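Local coordinates for aquaporin AqpM (Methanothermobacter marburgensis str. Marburg, PDB 2F2B), which forms a tetrameric membrane channel that lets water cross in both directions under osmotic drive and also passes some glycerol, at residues A[81-86]-A[102-107]; A[147-152]-A[192-197]. All coordinates share one frame; numbering follows the deposited sequence.

Contact 1 (A[81-86]-A[102-107]); sequences INPAVT and PYIIAQ
Gln107 reaches from helix 100-122 to the start of helix 83-91 and makes the one hydrogen bond between the two segments: its NE2 donates to Thr86 OG1 over 3.0 Å. The N-H points almost straight at the oxygen, at 167°, and OG1 lies close to the amide plane. CG stands beside the backbone N (chi1 -64°) and the chain is extended beyond it, which carries the amide across the gap. Glu11 and Thr86 both take bonds from NE2, which supports this flip of the amide, while His80 ND1 holds the Thr86 hydroxyl.

The other end of that amide packs against the ring of Pro83, with Gln107 OE1 3.1 Å from Pro83 CG. OE1 is also 3.0 Å from Pro83 N, but a proline nitrogen carries no hydrogen, so this is contact without a bond. Apolar packing continues on the same ring, where Ile104 CG1 comes to 4.0 Å from Pro83 CB. Thr86 OG1 also approaches the edge of the Tyr103 ring, 4.2 Å from CD1.

Within 81-86, Asn82 is the N-cap: its OD1 accepts from Ala84 N at 2.9 Å, with the donor 37° out of the carbonyl plane. Its ND2 bonds Leu198 O and a bound glycerol, probably from the crystallisation liquor.

Asn82, Pro83 and Ala84 are the first NPA motif, at the head of the half-membrane helix characteristic of aquaporins. Pro83 of the motif packs on Ile104 and Gln107 of helix 100-122 and meets Pro200 and Ala201 of helix 200-214, while Ile81 packs on helix 4-33.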
ATOM      1  N   ILE A  81     -11.734  18.679   6.786  1.00 12.37           N
ATOM      2  CA  ILE A  81     -11.343  18.002   8.028  1.00 11.68           C
ATOM      3  C   ILE A  81      -9.956  18.385   8.535  1.00 12.62           C
ATOM      4  O   ILE A  81      -9.254  17.580   9.159  1.00 11.50           O
ATOM      5  CB  ILE A  81     -11.456  16.455   7.883  1.00 12.80           C
ATOM      6  CG1 ILE A  81     -10.499  15.934   6.804  1.00 12.21           C
ATOM      7  CG2 ILE A  81     -12.901  16.088   7.531  1.00 10.62           C
ATOM      8  CD1 ILE A  81     -10.473  14.407   6.686  1.00 15.75           C
ATOM      9  N   ASN A  82      -9.599  19.646   8.306  1.00 11.67           N
ATOM     10  CA  ASN A  82      -8.295  20.178   8.683  1.00 10.80           C
ATOM     11  C   ASN A  82      -8.356  21.712   8.648  1.00 10.60           C
ATOM     12  O   ASN A  82      -8.539  22.300   7.589  1.00 11.19           O
ATOM     13  CB  ASN A  82      -7.260  19.689   7.667  1.00 10.45           C
ATOM     14  CG  ASN A  82      -5.847  20.090   8.020  1.00 10.45           C
ATOM     15  OD1 ASN A  82      -5.620  21.052   8.755  1.00 11.19           O
ATOM     16  ND2 ASN A  82      -4.879  19.354   7.479  1.00 10.75           N
ATOM     17  N   PRO A  83      -8.203  22.373   9.806  1.00 11.70           N
ATOM     18  CA  PRO A  83      -8.248  23.841   9.845  1.00 13.20           C
ATOM     19  C   PRO A  83      -7.248  24.502   8.896  1.00 12.59           C
ATOM     20  O   PRO A  83      -7.522  25.568   8.337  1.00 12.71           O
ATOM     21  CB  PRO A  83      -7.950  24.155  11.311  1.00 12.80           C
ATOM     22  CG  PRO A  83      -8.568  22.985  12.024  1.00 12.69           C
ATOM     23  CD  PRO A  83      -8.133  21.812  11.168  1.00 11.53           C
ATOM     24  N   ALA A  84      -6.086  23.875   8.716  1.00 11.70           N
ATOM     25  CA  ALA A  84      -5.070  24.428   7.828  1.00 12.03           C
ATOM     26  C   ALA A  84      -5.514  24.389   6.363  1.00 12.72           C
ATOM     27  O   ALA A  84      -5.149  25.266   5.575  1.00 12.37           O
ATOM     28  CB  ALA A  84      -3.751  23.673   8.002  1.00 11.26           C
ATOM     29  N   VAL A  85      -6.293  23.375   5.994  1.00 11.88           N
ATOM     30  CA  VAL A  85      -6.786  23.265   4.623  1.00 12.81           C
ATOM     31  C   VAL A  85      -7.865  24.321   4.397  1.00 13.37           C
ATOM     32  O   VAL A  85      -7.885  24.995   3.366  1.00 13.79           O
ATOM     33  CB  VAL A  85      -7.372  21.858   4.348  1.00 14.32           C
ATOM     34  CG1 VAL A  85      -8.097  21.839   3.000  1.00 14.71           C
ATOM     35  CG2 VAL A  85      -6.244  20.828   4.354  1.00 14.63           C
ATOM     36  N   THR A  86      -8.754  24.466   5.373  1.00 13.24           N
ATOM     37  CA  THR A  86      -9.829  25.454   5.292  1.00 13.42           C
ATOM     38  C   THR A  86      -9.228  26.852   5.121  1.00 14.42           C
ATOM     39  O   THR A  86      -9.666  27.626   4.266  1.00 15.08           O
ATOM     40  CB  THR A  86     -10.704  25.418   6.568  1.00 14.08           C
ATOM     41  OG1 THR A  86     -11.304  24.123   6.697  1.00 12.10           O
ATOM     42  CG2 THR A  86     -11.815  26.471   6.501  1.00 12.12           C
ATOM     43  N   PRO A 102     -16.977  28.391  11.333  1.00 17.75           N
ATOM     44  CA  PRO A 102     -17.922  27.286  11.524  1.00 17.79           C
ATOM     45  C   PRO A 102     -17.261  25.934  11.228  1.00 17.11           C
ATOM     46  O   PRO A 102     -17.417  24.979  11.989  1.00 15.45           O
ATOM     47  CB  PRO A 102     -19.034  27.614  10.535  1.00 19.07           C
ATOM     48  CG  PRO A 102     -19.067  29.111  10.580  1.00 19.99           C
ATOM     49  CD  PRO A 102     -17.595  29.477  10.549  1.00 19.00           C
ATOM     50  N   TYR A 103     -16.524  25.860  10.124  1.00 15.42           N
ATOM     51  CA  TYR A 103     -15.843  24.614   9.764  1.00 14.63           C
ATOM     52  C   TYR A 103     -14.784  24.226  10.791  1.00 14.14           C
ATOM     53  O   TYR A 103     -14.709  23.067  11.200  1.00 13.26           O
ATOM     54  CB  TYR A 103     -15.177  24.729   8.388  1.00 14.31           C
ATOM     55  CG  TYR A 103     -16.007  24.206   7.237  1.00 15.11           C
ATOM     56  CD1 TYR A 103     -15.404  23.529   6.178  1.00 14.59           C
ATOM     57  CD2 TYR A 103     -17.388  24.409   7.189  1.00 14.92           C
ATOM     58  CE1 TYR A 103     -16.148  23.068   5.098  1.00 14.76           C
ATOM     59  CE2 TYR A 103     -18.143  23.952   6.113  1.00 14.95           C
ATOM     60  CZ  TYR A 103     -17.517  23.284   5.070  1.00 14.66           C
ATOM     61  OH  TYR A 103     -18.250  22.843   3.995  1.00 15.74           O
ATOM     62  N   ILE A 104     -13.966  25.188  11.211  1.00 13.55           N
ATOM     63  CA  ILE A 104     -12.914  24.895  12.180  1.00 14.33           C
ATOM     64  C   ILE A 104     -13.479  24.404  13.509  1.00 15.51           C
ATOM     65  O   ILE A 104     -12.940  23.475  14.113  1.00 13.89           O
ATOM     66  CB  ILE A 104     -11.999  26.128  12.405  1.00 14.44           C
ATOM     67  CG1 ILE A 104     -11.238  26.438  11.111  1.00 14.84           C
ATOM     68  CG2 ILE A 104     -11.019  25.862  13.548  1.00 13.39           C
ATOM     69  CD1 ILE A 104     -10.247  27.588  11.224  1.00 16.51           C
ATOM     70  N   ILE A 105     -14.565  25.017  13.972  1.00 15.27           N
ATOM     71  CA  ILE A 105     -15.163  24.582  15.229  1.00 15.45           C
ATOM     72  C   ILE A 105     -15.646  23.139  15.097  1.00 13.85           C
ATOM     73  O   ILE A 105     -15.429  22.320  15.989  1.00 14.67           O
ATOM     74  CB  ILE A 105     -16.346  25.491  15.639  1.00 17.18           C
ATOM     75  CG1 ILE A 105     -15.811  26.868  16.044  1.00 20.18           C
ATOM     76  CG2 ILE A 105     -17.125  24.859  16.792  1.00 18.54           C
ATOM     77  CD1 ILE A 105     -16.892  27.865  16.430  1.00 22.30           C
ATOM     78  N   ALA A 106     -16.289  22.828  13.974  1.00 13.72           N
ATOM     79  CA  ALA A 106     -16.788  21.478  13.736  1.00 13.04           C
ATOM     80  C   ALA A 106     -15.633  20.480  13.721  1.00 12.54           C
ATOM     81  O   ALA A 106     -15.758  19.371  14.239  1.00 12.72           O
ATOM     82  CB  ALA A 106     -17.545  21.419  12.407  1.00 12.88           C
ATOM     83  N   GLN A 107     -14.515  20.883  13.123  1.00 12.18           N
ATOM     84  CA  GLN A 107     -13.332  20.028  13.031  1.00 12.44           C
ATOM     85  C   GLN A 107     -12.715  19.790  14.409  1.00 12.88           C
ATOM     86  O   GLN A 107     -12.368  18.658  14.754  1.00 11.61           O
ATOM     87  CB  GLN A 107     -12.303  20.663  12.082  1.00 11.85           C
ATOM     88  CG  GLN A 107     -12.793  20.787  10.633  1.00 11.88           C
ATOM     89  CD  GLN A 107     -12.017  21.822   9.831  1.00 11.38           C
ATOM     90  OE1 GLN A 107     -11.153  22.517  10.366  1.00 13.09           O
ATOM     91  NE2 GLN A 107     -12.329  21.934   8.545  1.00 11.59           N
TER

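Contact 2 (A[147-152]-A[192-197]); sequences MLAEVV and NISGSS
Glu150 OE1 accepts two hydrogen bonds from the end of helix 175-194 and the turn after it. Ser197 N approaches its syn lone pair at 2.9 Å, with an N-H...O angle of 149°. Ser194 OG donates from the anti side at 2.8 Å, standing 28° out of the carboxylate plane. The bend of the glutamate at chi2 (-68°) swings its carboxylate toward this turn, and OE2 takes a further bond from Leu198 N, so both buried oxygens are satisfied and the negative charge is probably eased.

The same hydroxyl works in both directions: Ser194 OG accepts from Ser196 N at 3.2 Å, forming an ST turn. Gly195, between them, has positive phi and is the first residue to depart from helical geometry. Ser197 OG bonds Thr203 and Asn199 N. A buried membrane-helix glutamate bonded to backbone N-H groups before the second NPA motif is a feature of the aquaporin fold, and probably helps shape this pore-forming loop.

Packing outside the polar cluster is slight. Ala149 CB lies 3.9 Å from Ser194 OG and 4.1 Å from Ile193 CG2.

Helix 143-166 thus holds the loop running toward helix 200-214. Tyr225 and Pro229 of helix 224-243 touch Glu150, and Ile193 packs on Cys121 of a neighbouring subunit.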
ATOM      1  N   MET A 147       8.650  22.579  13.961  1.00 14.93           N
ATOM      2  CA  MET A 147       7.899  23.596  13.242  1.00 16.54           C
ATOM      3  C   MET A 147       8.217  23.511  11.751  1.00 15.35           C
ATOM      4  O   MET A 147       7.316  23.518  10.914  1.00 13.51           O
ATOM      5  CB  MET A 147       8.275  24.986  13.767  1.00 19.92           C
ATOM      6  CG  MET A 147       7.602  26.133  13.036  1.00 24.48           C
ATOM      7  SD  MET A 147       5.863  26.273  13.455  1.00 29.82           S
ATOM      8  CE  MET A 147       5.977  27.216  14.984  1.00 26.67           C
ATOM      9  N   LEU A 148       9.504  23.435  11.422  1.00 13.91           N
ATOM     10  CA  LEU A 148       9.920  23.350  10.026  1.00 14.28           C
ATOM     11  C   LEU A 148       9.341  22.098   9.369  1.00 14.32           C
ATOM     12  O   LEU A 148       8.911  22.138   8.220  1.00 14.31           O
ATOM     13  CB  LEU A 148      11.453  23.343   9.922  1.00 14.66           C
ATOM     14  CG  LEU A 148      12.058  23.280   8.513  1.00 15.68           C
ATOM     15  CD1 LEU A 148      11.565  24.448   7.673  1.00 16.51           C
ATOM     16  CD2 LEU A 148      13.582  23.299   8.613  1.00 18.32           C
ATOM     17  N   ALA A 149       9.323  20.989  10.105  1.00 13.40           N
ATOM     18  CA  ALA A 149       8.779  19.738   9.579  1.00 13.75           C
ATOM     19  C   ALA A 149       7.298  19.890   9.236  1.00 13.58           C
ATOM     20  O   ALA A 149       6.847  19.451   8.173  1.00 13.53           O
ATOM     21  CB  ALA A 149       8.969  18.613  10.598  1.00 12.66           C
ATOM     22  N   GLU A 150       6.541  20.517  10.132  1.00 12.50           N
ATOM     23  CA  GLU A 150       5.113  20.716   9.897  1.00 10.99           C
ATOM     24  C   GLU A 150       4.863  21.644   8.707  1.00 11.23           C
ATOM     25  O   GLU A 150       3.910  21.451   7.953  1.00 10.92           O
ATOM     26  CB  GLU A 150       4.440  21.258  11.162  1.00 13.44           C
ATOM     27  CG  GLU A 150       4.395  20.236  12.303  1.00 14.04           C
ATOM     28  CD  GLU A 150       3.465  19.057  12.013  1.00 15.85           C
ATOM     29  OE1 GLU A 150       3.755  17.928  12.477  1.00 15.17           O
ATOM     30  OE2 GLU A 150       2.435  19.261  11.335  1.00 16.27           O
ATOM     31  N   VAL A 151       5.713  22.650   8.527  1.00  9.90           N
ATOM     32  CA  VAL A 151       5.548  23.551   7.390  1.00 10.88           C
ATOM     33  C   VAL A 151       5.764  22.803   6.072  1.00 11.10           C
ATOM     34  O   VAL A 151       4.940  22.894   5.157  1.00 12.39           O
ATOM     35  CB  VAL A 151       6.541  24.741   7.444  1.00 11.99           C
ATOM     36  CG1 VAL A 151       6.475  25.538   6.135  1.00 12.19           C
ATOM     37  CG2 VAL A 151       6.199  25.650   8.612  1.00 12.81           C
ATOM     38  N   VAL A 152       6.869  22.067   5.971  1.00 10.04           N
ATOM     39  CA  VAL A 152       7.174  21.331   4.742  1.00 11.22           C
ATOM     40  C   VAL A 152       6.131  20.247   4.473  1.00  9.65           C
ATOM     41  O   VAL A 152       5.659  20.088   3.345  1.00  9.61           O
ATOM     42  CB  VAL A 152       8.584  20.691   4.808  1.00 11.54           C
ATOM     43  CG1 VAL A 152       8.889  19.952   3.499  1.00 12.84           C
ATOM     44  CG2 VAL A 152       9.633  21.776   5.052  1.00 12.36           C
ATOM     45  N   ASN A 192       8.429  10.345  12.954  1.00 11.72           N
ATOM     46  CA  ASN A 192       9.413  10.264  14.031  1.00 12.40           C
ATOM     47  C   ASN A 192      10.171  11.565  14.283  1.00 13.91           C
ATOM     48  O   ASN A 192      11.162  11.583  15.020  1.00 13.57           O
ATOM     49  CB  ASN A 192      10.408   9.136  13.752  1.00 10.66           C
ATOM     50  CG  ASN A 192      10.774   8.360  15.008  1.00 12.72           C
ATOM     51  OD1 ASN A 192      10.195   7.316  15.293  1.00 13.25           O
ATOM     52  ND2 ASN A 192      11.728   8.881  15.773  1.00 12.38           N
ATOM     53  N   ILE A 193       9.714  12.652  13.671  1.00 12.47           N
ATOM     54  CA  ILE A 193      10.345  13.949  13.882  1.00 13.99           C
ATOM     55  C   ILE A 193       9.402  14.849  14.679  1.00 14.34           C
ATOM     56  O   ILE A 193       9.720  15.252  15.800  1.00 13.51           O
ATOM     57  CB  ILE A 193      10.723  14.626  12.539  1.00 15.35           C
ATOM     58  CG1 ILE A 193      11.797  13.788  11.832  1.00 17.94           C
ATOM     59  CG2 ILE A 193      11.258  16.033  12.789  1.00 16.10           C
ATOM     60  CD1 ILE A 193      12.232  14.336  10.489  1.00 21.19           C
ATOM     61  N   SER A 194       8.226  15.133  14.120  1.00 13.03           N
ATOM     62  CA  SER A 194       7.250  15.999  14.785  1.00 12.67           C
ATOM     63  C   SER A 194       5.926  15.300  15.072  1.00 13.12           C
ATOM     64  O   SER A 194       5.031  15.884  15.682  1.00 13.76           O
ATOM     65  CB  SER A 194       6.951  17.205  13.902  1.00 13.54           C
ATOM     66  OG  SER A 194       6.284  16.778  12.723  1.00 15.22           O
ATOM     67  N   GLY A 195       5.796  14.059  14.619  1.00 12.82           N
ATOM     68  CA  GLY A 195       4.548  13.342  14.802  1.00 12.29           C
ATOM     69  C   GLY A 195       3.730  13.500  13.531  1.00 11.65           C
ATOM     70  O   GLY A 195       2.719  12.829  13.339  1.00 12.39           O
ATOM     71  N   SER A 196       4.180  14.407  12.664  1.00 11.15           N
ATOM     72  CA  SER A 196       3.538  14.681  11.374  1.00 11.70           C
ATOM     73  C   SER A 196       2.034  14.923  11.462  1.00 11.41           C
ATOM     74  O   SER A 196       1.235  14.182  10.882  1.00 10.76           O
ATOM     75  CB  SER A 196       3.815  13.533  10.397  1.00 11.20           C
ATOM     76  OG  SER A 196       3.281  13.822   9.113  1.00 11.17           O
ATOM     77  N   SER A 197       1.655  15.972  12.184  1.00 10.28           N
ATOM     78  CA  SER A 197       0.250  16.335  12.356  1.00 11.07           C
ATOM     79  C   SER A 197      -0.392  16.896  11.088  1.00 11.08           C
ATOM     80  O   SER A 197      -1.411  16.379  10.624  1.00 11.39           O
ATOM     81  CB  SER A 197       0.113  17.373  13.469  1.00 12.04           C
ATOM     82  OG  SER A 197      -1.156  17.995  13.401  1.00 13.10           O
TER

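In the fold
Both contacts are buried and lie equally far, about 11 Å, from the centre of the chain, yet they share no helix; their centres are about 19 Å apart and their nearest atoms about 6 Å. Contact 1 braces the first NPA motif itself, using a neutral amide and proline packing. Contact 2 braces the loop just ahead of the second motif, with a carboxylate receiving backbone and hydroxyl donors. The two sites are joined through Leu198 and Asn199, which bond to residues of both. No other chain touches the segments of contact 1, whereas contact 2, also made within one chain, packs against a second subunit of the tetramer.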